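Local coordinates for protein aminoacyltransferase FemA (Staphylococcus aureus, PDB 1LRZ) that adds glycines 2 and 3 of the pentaglycine interpeptide bridge of the staphylococcal cell wall, taking them from glycyl-tRNA, at residues L252-R256 / N293-I297; K188-K192 / E247-E251; Y38-V43 / A55-V61. One frame throughout, in Å; residues are numbered along the deposited sequence.

Contact 1. Residues L252-R256 / N293-I297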
ATOM      1  N   LEU A 252       9.506 -28.915  13.299  1.00 25.57           N
ATOM      2  CA  LEU A 252       9.827 -28.964  14.723  1.00 27.17           C
ATOM      3  C   LEU A 252      10.384 -30.328  15.118  1.00 28.87           C
ATOM      4  O   LEU A 252      11.303 -30.422  15.938  1.00 28.91           O
ATOM      5  CB  LEU A 252       8.595 -28.640  15.571  1.00 23.33           C
ATOM      6  CG  LEU A 252       8.162 -27.169  15.576  1.00 25.94           C
ATOM      7  CD1 LEU A 252       6.800 -27.027  16.233  1.00 24.90           C
ATOM      8  CD2 LEU A 252       9.206 -26.326  16.306  1.00 28.56           C
ATOM      9  N   ASN A 253       9.844 -31.390  14.535  1.00 30.78           N
ATOM     10  CA  ASN A 253      10.339 -32.714  14.881  1.00 32.79           C
ATOM     11  C   ASN A 253      11.739 -32.925  14.347  1.00 33.89           C
ATOM     12  O   ASN A 253      12.560 -33.586  14.986  1.00 32.34           O
ATOM     13  CB  ASN A 253       9.387 -33.795  14.373  1.00 31.13           C
ATOM     14  CG  ASN A 253       8.257 -34.059  15.350  1.00 30.01           C
ATOM     15  OD1 ASN A 253       8.498 -34.409  16.505  1.00 30.84           O
ATOM     16  ND2 ASN A 253       7.024 -33.893  14.896  1.00 27.03           N
ATOM     17  N   GLU A 254      12.025 -32.346  13.188  1.00 35.60           N
ATOM     18  CA  GLU A 254      13.351 -32.485  12.610  1.00 36.35           C
ATOM     19  C   GLU A 254      14.348 -31.738  13.481  1.00 35.89           C
ATOM     20  O   GLU A 254      15.477 -32.190  13.679  1.00 33.21           O
ATOM     21  CB  GLU A 254      13.345 -31.953  11.178  1.00 39.89           C
ATOM     22  CG  GLU A 254      12.266 -32.642  10.345  1.00 47.78           C
ATOM     23  CD  GLU A 254      12.310 -32.291   8.874  1.00 50.41           C
ATOM     24  OE1 GLU A 254      12.247 -31.084   8.541  1.00 51.89           O
ATOM     25  OE2 GLU A 254      12.397 -33.231   8.051  1.00 53.79           O
ATOM     26  N   GLU A 255      13.920 -30.603  14.026  1.00 35.11           N
ATOM     27  CA  GLU A 255      14.789 -29.821  14.893  1.00 36.18           C
ATOM     28  C   GLU A 255      14.966 -30.591  16.202  1.00 34.27           C
ATOM     29  O   GLU A 255      16.052 -30.608  16.780  1.00 33.22           O
ATOM     30  CB  GLU A 255      14.179 -28.440  15.159  1.00 38.98           C
ATOM     31  CG  GLU A 255      13.852 -27.679  13.875  1.00 46.39           C
ATOM     32  CD  GLU A 255      13.273 -26.295  14.121  1.00 51.60           C
ATOM     33  OE1 GLU A 255      12.376 -26.160  14.985  1.00 56.14           O
ATOM     34  OE2 GLU A 255      13.704 -25.341  13.436  1.00 53.85           O
ATOM     35  N   ARG A 256      13.902 -31.251  16.651  1.00 31.43           N
ATOM     36  CA  ARG A 256      13.966 -32.022  17.889  1.00 32.41           C
ATOM     37  C   ARG A 256      14.975 -33.172  17.784  1.00 34.31           C
ATOM     38  O   ARG A 256      15.739 -33.429  18.719  1.00 32.49           O
ATOM     39  CB  ARG A 256      12.586 -32.578  18.254  1.00 30.27           C
ATOM     40  CG  ARG A 256      12.572 -33.192  19.643  1.00 30.91           C
ATOM     41  CD  ARG A 256      11.191 -33.612  20.099  1.00 28.51           C
ATOM     42  NE  ARG A 256      11.227 -33.944  21.517  1.00 31.01           N
ATOM     43  CZ  ARG A 256      11.226 -33.046  22.499  1.00 30.95           C
ATOM     44  NH1 ARG A 256      11.174 -31.741  22.225  1.00 21.30           N
ATOM     45  NH2 ARG A 256      11.318 -33.455  23.753  1.00 26.48           N
ATOM     46  N   ASN A 293      10.783 -26.804  22.602  1.00 22.48           N
ATOM     47  CA  ASN A 293      10.431 -27.444  21.339  1.00 25.57           C
ATOM     48  C   ASN A 293       9.177 -28.298  21.535  1.00 26.98           C
ATOM     49  O   ASN A 293       8.259 -28.272  20.710  1.00 24.65           O
ATOM     50  CB  ASN A 293      11.594 -28.316  20.846  1.00 24.58           C
ATOM     51  CG  ASN A 293      11.234 -29.128  19.611  1.00 29.33           C
ATOM     52  OD1 ASN A 293      11.388 -28.672  18.473  1.00 29.15           O
ATOM     53  ND2 ASN A 293      10.738 -30.339  19.833  1.00 21.13           N
ATOM     54  N   GLU A 294       9.131 -29.033  22.645  1.00 27.15           N
ATOM     55  CA  GLU A 294       7.996 -29.890  22.946  1.00 26.93           C
ATOM     56  C   GLU A 294       6.699 -29.088  23.084  1.00 28.38           C
ATOM     57  O   GLU A 294       5.653 -29.486  22.557  1.00 23.78           O
ATOM     58  CB  GLU A 294       8.264 -30.670  24.231  1.00 32.71           C
ATOM     59  CG  GLU A 294       7.134 -31.600  24.624  1.00 35.36           C
ATOM     60  CD  GLU A 294       7.502 -32.480  25.797  1.00 41.74           C
ATOM     61  OE1 GLU A 294       7.853 -31.928  26.860  1.00 42.50           O
ATOM     62  OE2 GLU A 294       7.446 -33.720  25.652  1.00 45.85           O
ATOM     63  N   GLN A 295       6.765 -27.966  23.798  1.00 27.14           N
ATOM     64  CA  GLN A 295       5.594 -27.123  23.975  1.00 28.79           C
ATOM     65  C   GLN A 295       5.150 -26.543  22.642  1.00 26.98           C
ATOM     66  O   GLN A 295       3.958 -26.365  22.414  1.00 23.58           O
ATOM     67  CB  GLN A 295       5.870 -25.991  24.972  1.00 34.19           C
ATOM     68  CG  GLN A 295       5.927 -26.468  26.415  1.00 44.74           C
ATOM     69  CD  GLN A 295       6.161 -25.344  27.410  1.00 51.03           C
ATOM     70  OE1 GLN A 295       5.390 -24.376  27.473  1.00 52.61           O
ATOM     71  NE2 GLN A 295       7.228 -25.468  28.205  1.00 53.90           N
ATOM     72  N   LYS A 296       6.098 -26.247  21.756  1.00 25.79           N
ATOM     73  CA  LYS A 296       5.714 -25.707  20.452  1.00 26.42           C
ATOM     74  C   LYS A 296       4.938 -26.767  19.675  1.00 26.13           C
ATOM     75  O   LYS A 296       3.932 -26.466  19.028  1.00 26.47           O
ATOM     76  CB  LYS A 296       6.941 -25.290  19.641  1.00 29.52           C
ATOM     77  CG  LYS A 296       7.491 -23.910  19.952  1.00 31.70           C
ATOM     78  CD  LYS A 296       8.599 -23.607  18.954  1.00 33.83           C
ATOM     79  CE  LYS A 296       9.385 -22.369  19.303  1.00 36.74           C
ATOM     80  NZ  LYS A 296      10.630 -22.322  18.481  1.00 40.65           N
ATOM     81  N   ILE A 297       5.414 -28.009  19.738  1.00 23.37           N
ATOM     82  CA  ILE A 297       4.751 -29.108  19.048  1.00 25.93           C
ATOM     83  C   ILE A 297       3.342 -29.293  19.608  1.00 27.08           C
ATOM     84  O   ILE A 297       2.372 -29.380  18.848  1.00 27.98           O
ATOM     85  CB  ILE A 297       5.570 -30.422  19.181  1.00 26.08           C
ATOM     86  CG1 ILE A 297       6.878 -30.286  18.385  1.00 24.19           C
ATOM     87  CG2 ILE A 297       4.758 -31.604  18.672  1.00 28.74           C
ATOM     88  CD1 ILE A 297       7.823 -31.471  18.497  1.00 24.88           C
TER
HETATM   89  O   HOH W   1      11.291 -31.939  26.280  1.00 30.83           O

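Contact 2. Residues K188-K192 / E247-E251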
ATOM      1  N   LYS A 188      12.027 -16.861  10.651  1.00 45.98           N
ATOM      2  CA  LYS A 188      12.321 -18.201  11.143  1.00 48.40           C
ATOM      3  C   LYS A 188      11.397 -18.720  12.257  1.00 47.43           C
ATOM      4  O   LYS A 188      11.869 -19.248  13.263  1.00 48.54           O
ATOM      5  CB  LYS A 188      13.777 -18.224  11.622  1.00 52.16           C
ATOM      6  CG  LYS A 188      14.327 -19.597  11.967  1.00 59.37           C
ATOM      7  CD  LYS A 188      15.776 -19.488  12.432  1.00 64.00           C
ATOM      8  CE  LYS A 188      16.345 -20.838  12.833  1.00 64.44           C
ATOM      9  NZ  LYS A 188      17.752 -20.698  13.301  1.00 67.82           N
ATOM     10  N   ASN A 189      10.086 -18.591  12.088  1.00 45.59           N
ATOM     11  CA  ASN A 189       9.167 -19.072  13.123  1.00 41.80           C
ATOM     12  C   ASN A 189       8.041 -19.961  12.590  1.00 40.29           C
ATOM     13  O   ASN A 189       7.045 -20.184  13.286  1.00 40.43           O
ATOM     14  CB  ASN A 189       8.563 -17.889  13.898  1.00 39.49           C
ATOM     15  CG  ASN A 189       7.454 -17.185  13.127  1.00 37.02           C
ATOM     16  OD1 ASN A 189       7.425 -17.207  11.892  1.00 33.94           O
ATOM     17  ND2 ASN A 189       6.542 -16.548  13.854  1.00 31.51           N
ATOM     18  N   GLY A 190       8.192 -20.457  11.360  1.00 36.70           N
ATOM     19  CA  GLY A 190       7.173 -21.327  10.787  1.00 34.43           C
ATOM     20  C   GLY A 190       6.057 -20.665   9.987  1.00 31.82           C
ATOM     21  O   GLY A 190       5.202 -21.355   9.433  1.00 31.19           O
ATOM     22  N   VAL A 191       6.049 -19.337   9.922  1.00 27.51           N
ATOM     23  CA  VAL A 191       5.025 -18.628   9.163  1.00 26.00           C
ATOM     24  C   VAL A 191       5.401 -18.582   7.686  1.00 27.15           C
ATOM     25  O   VAL A 191       6.568 -18.372   7.349  1.00 29.77           O
ATOM     26  CB  VAL A 191       4.853 -17.177   9.669  1.00 24.03           C
ATOM     27  CG1 VAL A 191       3.930 -16.396   8.721  1.00 25.76           C
ATOM     28  CG2 VAL A 191       4.271 -17.194  11.094  1.00 22.17           C
ATOM     29  N   LYS A 192       4.414 -18.782   6.814  1.00 24.44           N
ATOM     30  CA  LYS A 192       4.638 -18.740   5.367  1.00 25.28           C
ATOM     31  C   LYS A 192       3.702 -17.730   4.706  1.00 22.14           C
ATOM     32  O   LYS A 192       2.713 -17.303   5.305  1.00 18.48           O
ATOM     33  CB  LYS A 192       4.433 -20.133   4.755  1.00 25.38           C
ATOM     34  CG  LYS A 192       5.455 -21.136   5.265  1.00 31.10           C
ATOM     35  CD  LYS A 192       5.245 -22.562   4.762  1.00 36.06           C
ATOM     36  CE  LYS A 192       6.340 -23.469   5.346  1.00 39.34           C
ATOM     37  NZ  LYS A 192       6.230 -24.905   4.973  1.00 43.73           N
ATOM     38  N   GLU A 247       3.359 -29.160   8.058  1.00 26.82           N
ATOM     39  CA  GLU A 247       4.724 -28.783   7.712  1.00 27.62           C
ATOM     40  C   GLU A 247       5.444 -28.176   8.914  1.00 27.54           C
ATOM     41  O   GLU A 247       6.631 -28.419   9.129  1.00 25.66           O
ATOM     42  CB  GLU A 247       4.711 -27.798   6.538  1.00 33.76           C
ATOM     43  CG  GLU A 247       3.949 -28.330   5.315  1.00 38.28           C
ATOM     44  CD  GLU A 247       4.068 -27.428   4.099  1.00 43.94           C
ATOM     45  OE1 GLU A 247       3.885 -26.198   4.242  1.00 43.11           O
ATOM     46  OE2 GLU A 247       4.337 -27.951   2.996  1.00 47.23           O
ATOM     47  N   TYR A 248       4.714 -27.393   9.700  1.00 27.07           N
ATOM     48  CA  TYR A 248       5.276 -26.753  10.888  1.00 27.99           C
ATOM     49  C   TYR A 248       5.729 -27.822  11.891  1.00 26.89           C
ATOM     50  O   TYR A 248       6.877 -27.830  12.348  1.00 24.09           O
ATOM     51  CB  TYR A 248       4.210 -25.851  11.511  1.00 27.54           C
ATOM     52  CG  TYR A 248       4.598 -25.168  12.801  1.00 32.14           C
ATOM     53  CD1 TYR A 248       5.737 -24.370  12.884  1.00 32.44           C
ATOM     54  CD2 TYR A 248       3.771 -25.251  13.917  1.00 30.16           C
ATOM     55  CE1 TYR A 248       6.033 -23.664  14.054  1.00 34.01           C
ATOM     56  CE2 TYR A 248       4.052 -24.557  15.077  1.00 31.94           C
ATOM     57  CZ  TYR A 248       5.178 -23.763  15.145  1.00 32.53           C
ATOM     58  OH  TYR A 248       5.423 -23.053  16.300  1.00 34.20           O
ATOM     59  N   ILE A 249       4.817 -28.732  12.215  1.00 26.71           N
ATOM     60  CA  ILE A 249       5.111 -29.804  13.151  1.00 29.54           C
ATOM     61  C   ILE A 249       6.244 -30.685  12.627  1.00 31.24           C
ATOM     62  O   ILE A 249       7.075 -31.149  13.405  1.00 31.31           O
ATOM     63  CB  ILE A 249       3.847 -30.654  13.422  1.00 30.58           C
ATOM     64  CG1 ILE A 249       2.765 -29.765  14.049  1.00 28.59           C
ATOM     65  CG2 ILE A 249       4.182 -31.819  14.347  1.00 27.99           C
ATOM     66  CD1 ILE A 249       1.381 -30.414  14.141  1.00 31.44           C
ATOM     67  N   LYS A 250       6.294 -30.902  11.312  1.00 32.59           N
ATOM     68  CA  LYS A 250       7.363 -31.716  10.737  1.00 32.67           C
ATOM     69  C   LYS A 250       8.711 -31.059  10.991  1.00 32.73           C
ATOM     70  O   LYS A 250       9.660 -31.722  11.419  1.00 31.92           O
ATOM     71  CB  LYS A 250       7.174 -31.901   9.228  1.00 36.62           C
ATOM     72  CG  LYS A 250       8.381 -32.558   8.553  1.00 37.63           C
ATOM     73  CD  LYS A 250       8.190 -32.730   7.048  1.00 43.26           C
ATOM     74  CE  LYS A 250       9.318 -33.576   6.450  1.00 45.42           C
ATOM     75  NZ  LYS A 250       9.156 -33.808   4.985  1.00 49.04           N
ATOM     76  N   GLU A 251       8.795 -29.757  10.709  1.00 31.37           N
ATOM     77  CA  GLU A 251      10.025 -28.996  10.922  1.00 29.94           C
ATOM     78  C   GLU A 251      10.458 -29.067  12.388  1.00 26.55           C
ATOM     79  O   GLU A 251      11.635 -29.247  12.686  1.00 24.60           O
ATOM     80  CB  GLU A 251       9.817 -27.528  10.531  1.00 35.43           C
ATOM     81  CG  GLU A 251       9.857 -27.244   9.028  1.00 45.80           C
ATOM     82  CD  GLU A 251       9.187 -25.918   8.647  1.00 51.63           C
ATOM     83  OE1 GLU A 251       9.354 -24.917   9.388  1.00 54.85           O
ATOM     84  OE2 GLU A 251       8.499 -25.875   7.598  1.00 54.93           O
TER
HETATM   85  O   HOH W   2       6.643 -20.776  16.082  1.00 32.92           O

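Contact 3. Residues Y38-V43 / A55-V61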
ATOM      1  N   TYR A  38     -19.183   3.331 -15.709  1.00 32.76           N
ATOM      2  CA  TYR A  38     -18.900   4.762 -15.650  1.00 30.45           C
ATOM      3  C   TYR A  38     -18.552   5.306 -17.027  1.00 27.70           C
ATOM      4  O   TYR A  38     -17.968   4.601 -17.854  1.00 26.25           O
ATOM      5  CB  TYR A  38     -17.706   5.071 -14.734  1.00 31.48           C
ATOM      6  CG  TYR A  38     -17.960   4.876 -13.263  1.00 32.65           C
ATOM      7  CD1 TYR A  38     -17.866   3.615 -12.685  1.00 32.16           C
ATOM      8  CD2 TYR A  38     -18.309   5.952 -12.454  1.00 32.78           C
ATOM      9  CE1 TYR A  38     -18.117   3.425 -11.333  1.00 34.04           C
ATOM     10  CE2 TYR A  38     -18.563   5.779 -11.099  1.00 37.64           C
ATOM     11  CZ  TYR A  38     -18.466   4.510 -10.544  1.00 38.13           C
ATOM     12  OH  TYR A  38     -18.728   4.321  -9.204  1.00 41.58           O
ATOM     13  N   GLU A  39     -18.923   6.558 -17.271  1.00 22.85           N
ATOM     14  CA  GLU A  39     -18.543   7.215 -18.504  1.00 24.31           C
ATOM     15  C   GLU A  39     -17.057   7.461 -18.219  1.00 25.47           C
ATOM     16  O   GLU A  39     -16.712   8.113 -17.225  1.00 21.68           O
ATOM     17  CB  GLU A  39     -19.264   8.551 -18.657  1.00 21.57           C
ATOM     18  CG  GLU A  39     -18.910   9.273 -19.953  1.00 28.32           C
ATOM     19  CD  GLU A  39     -19.645  10.590 -20.103  1.00 30.04           C
ATOM     20  OE1 GLU A  39     -20.855  10.617 -19.777  1.00 32.52           O
ATOM     21  OE2 GLU A  39     -19.026  11.589 -20.546  1.00 25.39           O
ATOM     22  N   THR A  40     -16.180   6.950 -19.076  1.00 25.39           N
ATOM     23  CA  THR A  40     -14.747   7.095 -18.844  1.00 26.52           C
ATOM     24  C   THR A  40     -14.002   7.716 -20.016  1.00 27.33           C
ATOM     25  O   THR A  40     -14.206   7.334 -21.169  1.00 27.56           O
ATOM     26  CB  THR A  40     -14.129   5.715 -18.508  1.00 27.76           C
ATOM     27  OG1 THR A  40     -14.956   5.056 -17.537  1.00 28.63           O
ATOM     28  CG2 THR A  40     -12.728   5.873 -17.923  1.00 28.86           C
ATOM     29  N   HIS A  41     -13.141   8.684 -19.706  1.00 24.80           N
ATOM     30  CA  HIS A  41     -12.353   9.382 -20.721  1.00 23.01           C
ATOM     31  C   HIS A  41     -10.852   9.259 -20.481  1.00 22.29           C
ATOM     32  O   HIS A  41     -10.385   9.261 -19.330  1.00 20.38           O
ATOM     33  CB  HIS A  41     -12.673  10.876 -20.740  1.00 21.95           C
ATOM     34  CG  HIS A  41     -14.097  11.205 -21.062  1.00 24.91           C
ATOM     35  ND1 HIS A  41     -15.153  10.808 -20.267  1.00 28.35           N
ATOM     36  CD2 HIS A  41     -14.631  11.972 -22.040  1.00 22.25           C
ATOM     37  CE1 HIS A  41     -16.273  11.326 -20.738  1.00 26.01           C
ATOM     38  NE2 HIS A  41     -15.984  12.037 -21.813  1.00 24.72           N
ATOM     39  N   LEU A  42     -10.105   9.157 -21.576  1.00 19.75           N
ATOM     40  CA  LEU A  42      -8.652   9.107 -21.512  1.00 22.22           C
ATOM     41  C   LEU A  42      -8.192  10.309 -22.324  1.00 23.29           C
ATOM     42  O   LEU A  42      -8.317  10.325 -23.555  1.00 23.45           O
ATOM     43  CB  LEU A  42      -8.106   7.814 -22.121  1.00 20.47           C
ATOM     44  CG  LEU A  42      -8.465   6.497 -21.421  1.00 21.56           C
ATOM     45  CD1 LEU A  42      -7.806   5.343 -22.173  1.00 18.56           C
ATOM     46  CD2 LEU A  42      -8.003   6.530 -19.972  1.00 17.19           C
ATOM     47  N   VAL A  43      -7.689  11.326 -21.630  1.00 21.13           N
ATOM     48  CA  VAL A  43      -7.227  12.537 -22.288  1.00 17.52           C
ATOM     49  C   VAL A  43      -5.741  12.750 -22.015  1.00 20.56           C
ATOM     50  O   VAL A  43      -5.162  12.101 -21.136  1.00 16.82           O
ATOM     51  CB  VAL A  43      -8.044  13.779 -21.809  1.00 18.53           C
ATOM     52  CG1 VAL A  43      -9.529  13.571 -22.106  1.00 14.92           C
ATOM     53  CG2 VAL A  43      -7.833  14.015 -20.316  1.00 14.58           C
ATOM     54  N   ALA A  55      -1.195  12.924 -19.339  1.00 16.88           N
ATOM     55  CA  ALA A  55      -2.355  12.053 -19.470  1.00 16.51           C
ATOM     56  C   ALA A  55      -3.233  12.077 -18.228  1.00 19.30           C
ATOM     57  O   ALA A  55      -2.784  12.425 -17.133  1.00 19.24           O
ATOM     58  CB  ALA A  55      -1.895  10.611 -19.735  1.00 14.17           C
ATOM     59  N   CYS A  56      -4.491  11.696 -18.400  1.00 18.19           N
ATOM     60  CA  CYS A  56      -5.391  11.622 -17.272  1.00 19.70           C
ATOM     61  C   CYS A  56      -6.607  10.801 -17.598  1.00 20.61           C
ATOM     62  O   CYS A  56      -7.226  10.953 -18.664  1.00 17.61           O
ATOM     63  CB  CYS A  56      -5.840  13.007 -16.813  1.00 19.88           C
ATOM     64  SG  CYS A  56      -6.576  12.995 -15.146  1.00 22.70           S
ATOM     65  N   LEU A  57      -6.922   9.900 -16.682  1.00 16.68           N
ATOM     66  CA  LEU A  57      -8.101   9.081 -16.814  1.00 18.32           C
ATOM     67  C   LEU A  57      -9.160   9.888 -16.060  1.00 18.42           C
ATOM     68  O   LEU A  57      -8.941  10.312 -14.923  1.00 18.69           O
ATOM     69  CB  LEU A  57      -7.871   7.717 -16.165  1.00 20.41           C
ATOM     70  CG  LEU A  57      -9.050   6.748 -16.116  1.00 23.39           C
ATOM     71  CD1 LEU A  57      -8.521   5.354 -15.788  1.00 26.20           C
ATOM     72  CD2 LEU A  57     -10.055   7.187 -15.062  1.00 23.06           C
ATOM     73  N   LEU A  58     -10.285  10.133 -16.712  1.00 19.88           N
ATOM     74  CA  LEU A  58     -11.374  10.896 -16.111  1.00 20.50           C
ATOM     75  C   LEU A  58     -12.619  10.035 -16.095  1.00 20.79           C
ATOM     76  O   LEU A  58     -12.830   9.232 -17.007  1.00 21.71           O
ATOM     77  CB  LEU A  58     -11.688  12.141 -16.949  1.00 23.75           C
ATOM     78  CG  LEU A  58     -10.591  13.147 -17.322  1.00 25.25           C
ATOM     79  CD1 LEU A  58     -11.134  14.091 -18.403  1.00 25.91           C
ATOM     80  CD2 LEU A  58     -10.158  13.919 -16.093  1.00 22.88           C
ATOM     81  N   THR A  59     -13.429  10.184 -15.053  1.00 19.58           N
ATOM     82  CA  THR A  59     -14.689   9.466 -14.979  1.00 21.80           C
ATOM     83  C   THR A  59     -15.761  10.536 -14.806  1.00 21.57           C
ATOM     84  O   THR A  59     -15.523  11.584 -14.205  1.00 19.60           O
ATOM     85  CB  THR A  59     -14.758   8.465 -13.798  1.00 23.44           C
ATOM     86  OG1 THR A  59     -14.315   9.105 -12.595  1.00 22.33           O
ATOM     87  CG2 THR A  59     -13.915   7.219 -14.102  1.00 26.80           C
ATOM     88  N   ALA A  60     -16.938  10.275 -15.354  1.00 23.75           N
ATOM     89  CA  ALA A  60     -18.032  11.230 -15.271  1.00 25.13           C
ATOM     90  C   ALA A  60     -19.290  10.526 -14.810  1.00 25.42           C
ATOM     91  O   ALA A  60     -19.558   9.391 -15.199  1.00 26.92           O
ATOM     92  CB  ALA A  60     -18.254  11.879 -16.633  1.00 25.82           C
ATOM     93  N   VAL A  61     -20.049  11.213 -13.966  1.00 26.82           N
ATOM     94  CA  VAL A  61     -21.301  10.703 -13.424  1.00 26.56           C
ATOM     95  C   VAL A  61     -22.396  11.772 -13.609  1.00 26.89           C
ATOM     96  O   VAL A  61     -22.156  12.962 -13.399  1.00 24.75           O
ATOM     97  CB  VAL A  61     -21.129  10.371 -11.915  1.00 28.33           C
ATOM     98  CG1 VAL A  61     -22.465  10.350 -11.217  1.00 30.38           C
ATOM     99  CG2 VAL A  61     -20.433   9.008 -11.764  1.00 29.33           C
TER
HETATM  100  O   HOH W   3     -21.168   7.413 -15.724  1.00 36.84           O

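Contact 1. Residues L252-R256 / N293-I297
L252 carries the apolar half of this contact: its CB rests on I297 CG1 at 3.7 Å, while its two methyls reach separate parts of K296. CD1 lies against K296 CB at 3.8 Å and CD2 against the lysine's CD, the leucine and lysine side chains crossing at about a right angle. Extended beyond CG, the lysine offers its methylenes to the leucine. I297 also sends CD1 across the end of N253, 3.6 Å from N253 OD1, and these two side chains are again nearly perpendicular. The contact belongs to an antiparallel coiled-coil pair formed by helices 245-272 and 277-307, the long helical arm of FemA; the short segments here run at 161° to each other with axes 10.1 Å apart. One turn along, R256 stretches over N293 towards E294. With CG anti to the backbone N (chi1 -171°) and the chain extended as far as NE, its guanidinium arrives beside the N293 amide, the two planes 25° apart. R256 NH1 is hydrogen-bonded to the backbone O of L290, which holds this end of the arginine on the partner helix. E294 OE2 stays 4.3 Å from R256 NH2, well out of the guanidinium plane, so only charge attraction is supported. A water in that plane accepts from R256 NH2 at 2.9 Å and gives a weak bond to E294 OE1.

Contact 2. Residues K188-K192 / E247-E251
Y248 packs its ring against the backbone of the 188-192 loop at G190, where the two segments come nearest, with CA atoms 5.7 Å apart. Y248 CD1 is 4.0 Å from G190 CA, and Y248 CE1 is 3.7 Å from N189 O. G190 has no side chain, which lets the ring lie this close to its CA; its phi is positive, 91°. An Asx turn shapes the loop here: N189 OD1 accepts from V191 N at 3.2 Å, with the donor above the carbonyl plane, while N189 ND2 is hydrogen-bonded to the backbone O of F339. At the far end of the tyrosine a water donates to both N189 O and Y248 OH.

The more exposed side is ionic and less closely packed. K192, extended beyond CG, brings NZ to E247 OE1 at 2.8 Å, meeting it from above the carboxylate plane, 68° out. E251, one turn further along the helix, contributes a long salt bridge from OE2 to K192 NZ at 3.6 Å, so two carboxylates share one ammonium. The loop joins helix 177-187 to the edge strand 192-195, where K192 pairs through its backbone with Y242 of strand 236-244; Y248 touches I243 of that strand, and I249 faces helix 277-307.

Contact 3. Residues Y38-V43 / A55-V61
An antiparallel beta hairpin, strand 39-46 followed by strand 52-63, forms neighbouring strands of a mixed sheet in FemA, and segments 38-43 and 55-61 are its paired arms. Hydrogen-bonded pairs E39-A60, H41-L58 and V43-C56 alternate with non-hydrogen-bonded T40-T59 and L42-L57. The central pair is nearly straight: H41 N to L58 O and L58 N to H41 O are both 2.8 Å, with N-H...O angles of 174° and 173°. The bond from A60 N to E39 O is more bent, at 154°. Beyond it, a water accepts from E39 N and donates to A60 O, continuing the strand link where the direct bonding stops.

On the face bearing V43, C56 and L58, V43 CG2 sits between its backbone N and carbonyl carbon, which sets it 3.8 Å from L58 CD1; the two side chains cross at about a right angle. This face meets helix 83-98 through Y96, F89 and L93. Across the sheet, L42 CD2 rests 4.0 Å from L57 CB, both leucines touching F11 of helix 8-16. Near the open end of the hairpin, the Y38 ring and V61 point the same way, with Y38 CD2 3.8 Å from V61 CG2.

Two polar side chains find partners beyond the hairpin: E39 forms a salt bridge with K68, and T59 OG1 is hydrogen-bonded to N73 OD1. T40 OG1 stays within its own segment, donating to Y38 O. The strands are thus joined chiefly by backbone hydrogen bonds, with apolar side chains serving the helices that cover both faces.

How the contacts relate
Contacts 1 and 2 are successive levels of one structure. Both use helix 245-272, their centres lie about 10 Å apart, and they touch where K296 CD comes within 4.2 Å of Y248 OH. Contact 2 joins the base of the helical arm to the loop leading into edge strand 192-195, whereas contact 1 pairs the arm's two helices farther out, about 36 Å from the chain centre. Contact 3 belongs to a different sheet on the opposite side of that centre; its centre is about 58 Å from that of contact 1 and 48 Å from that of contact 2. No bound substrate is present to relate the three to a catalytic site.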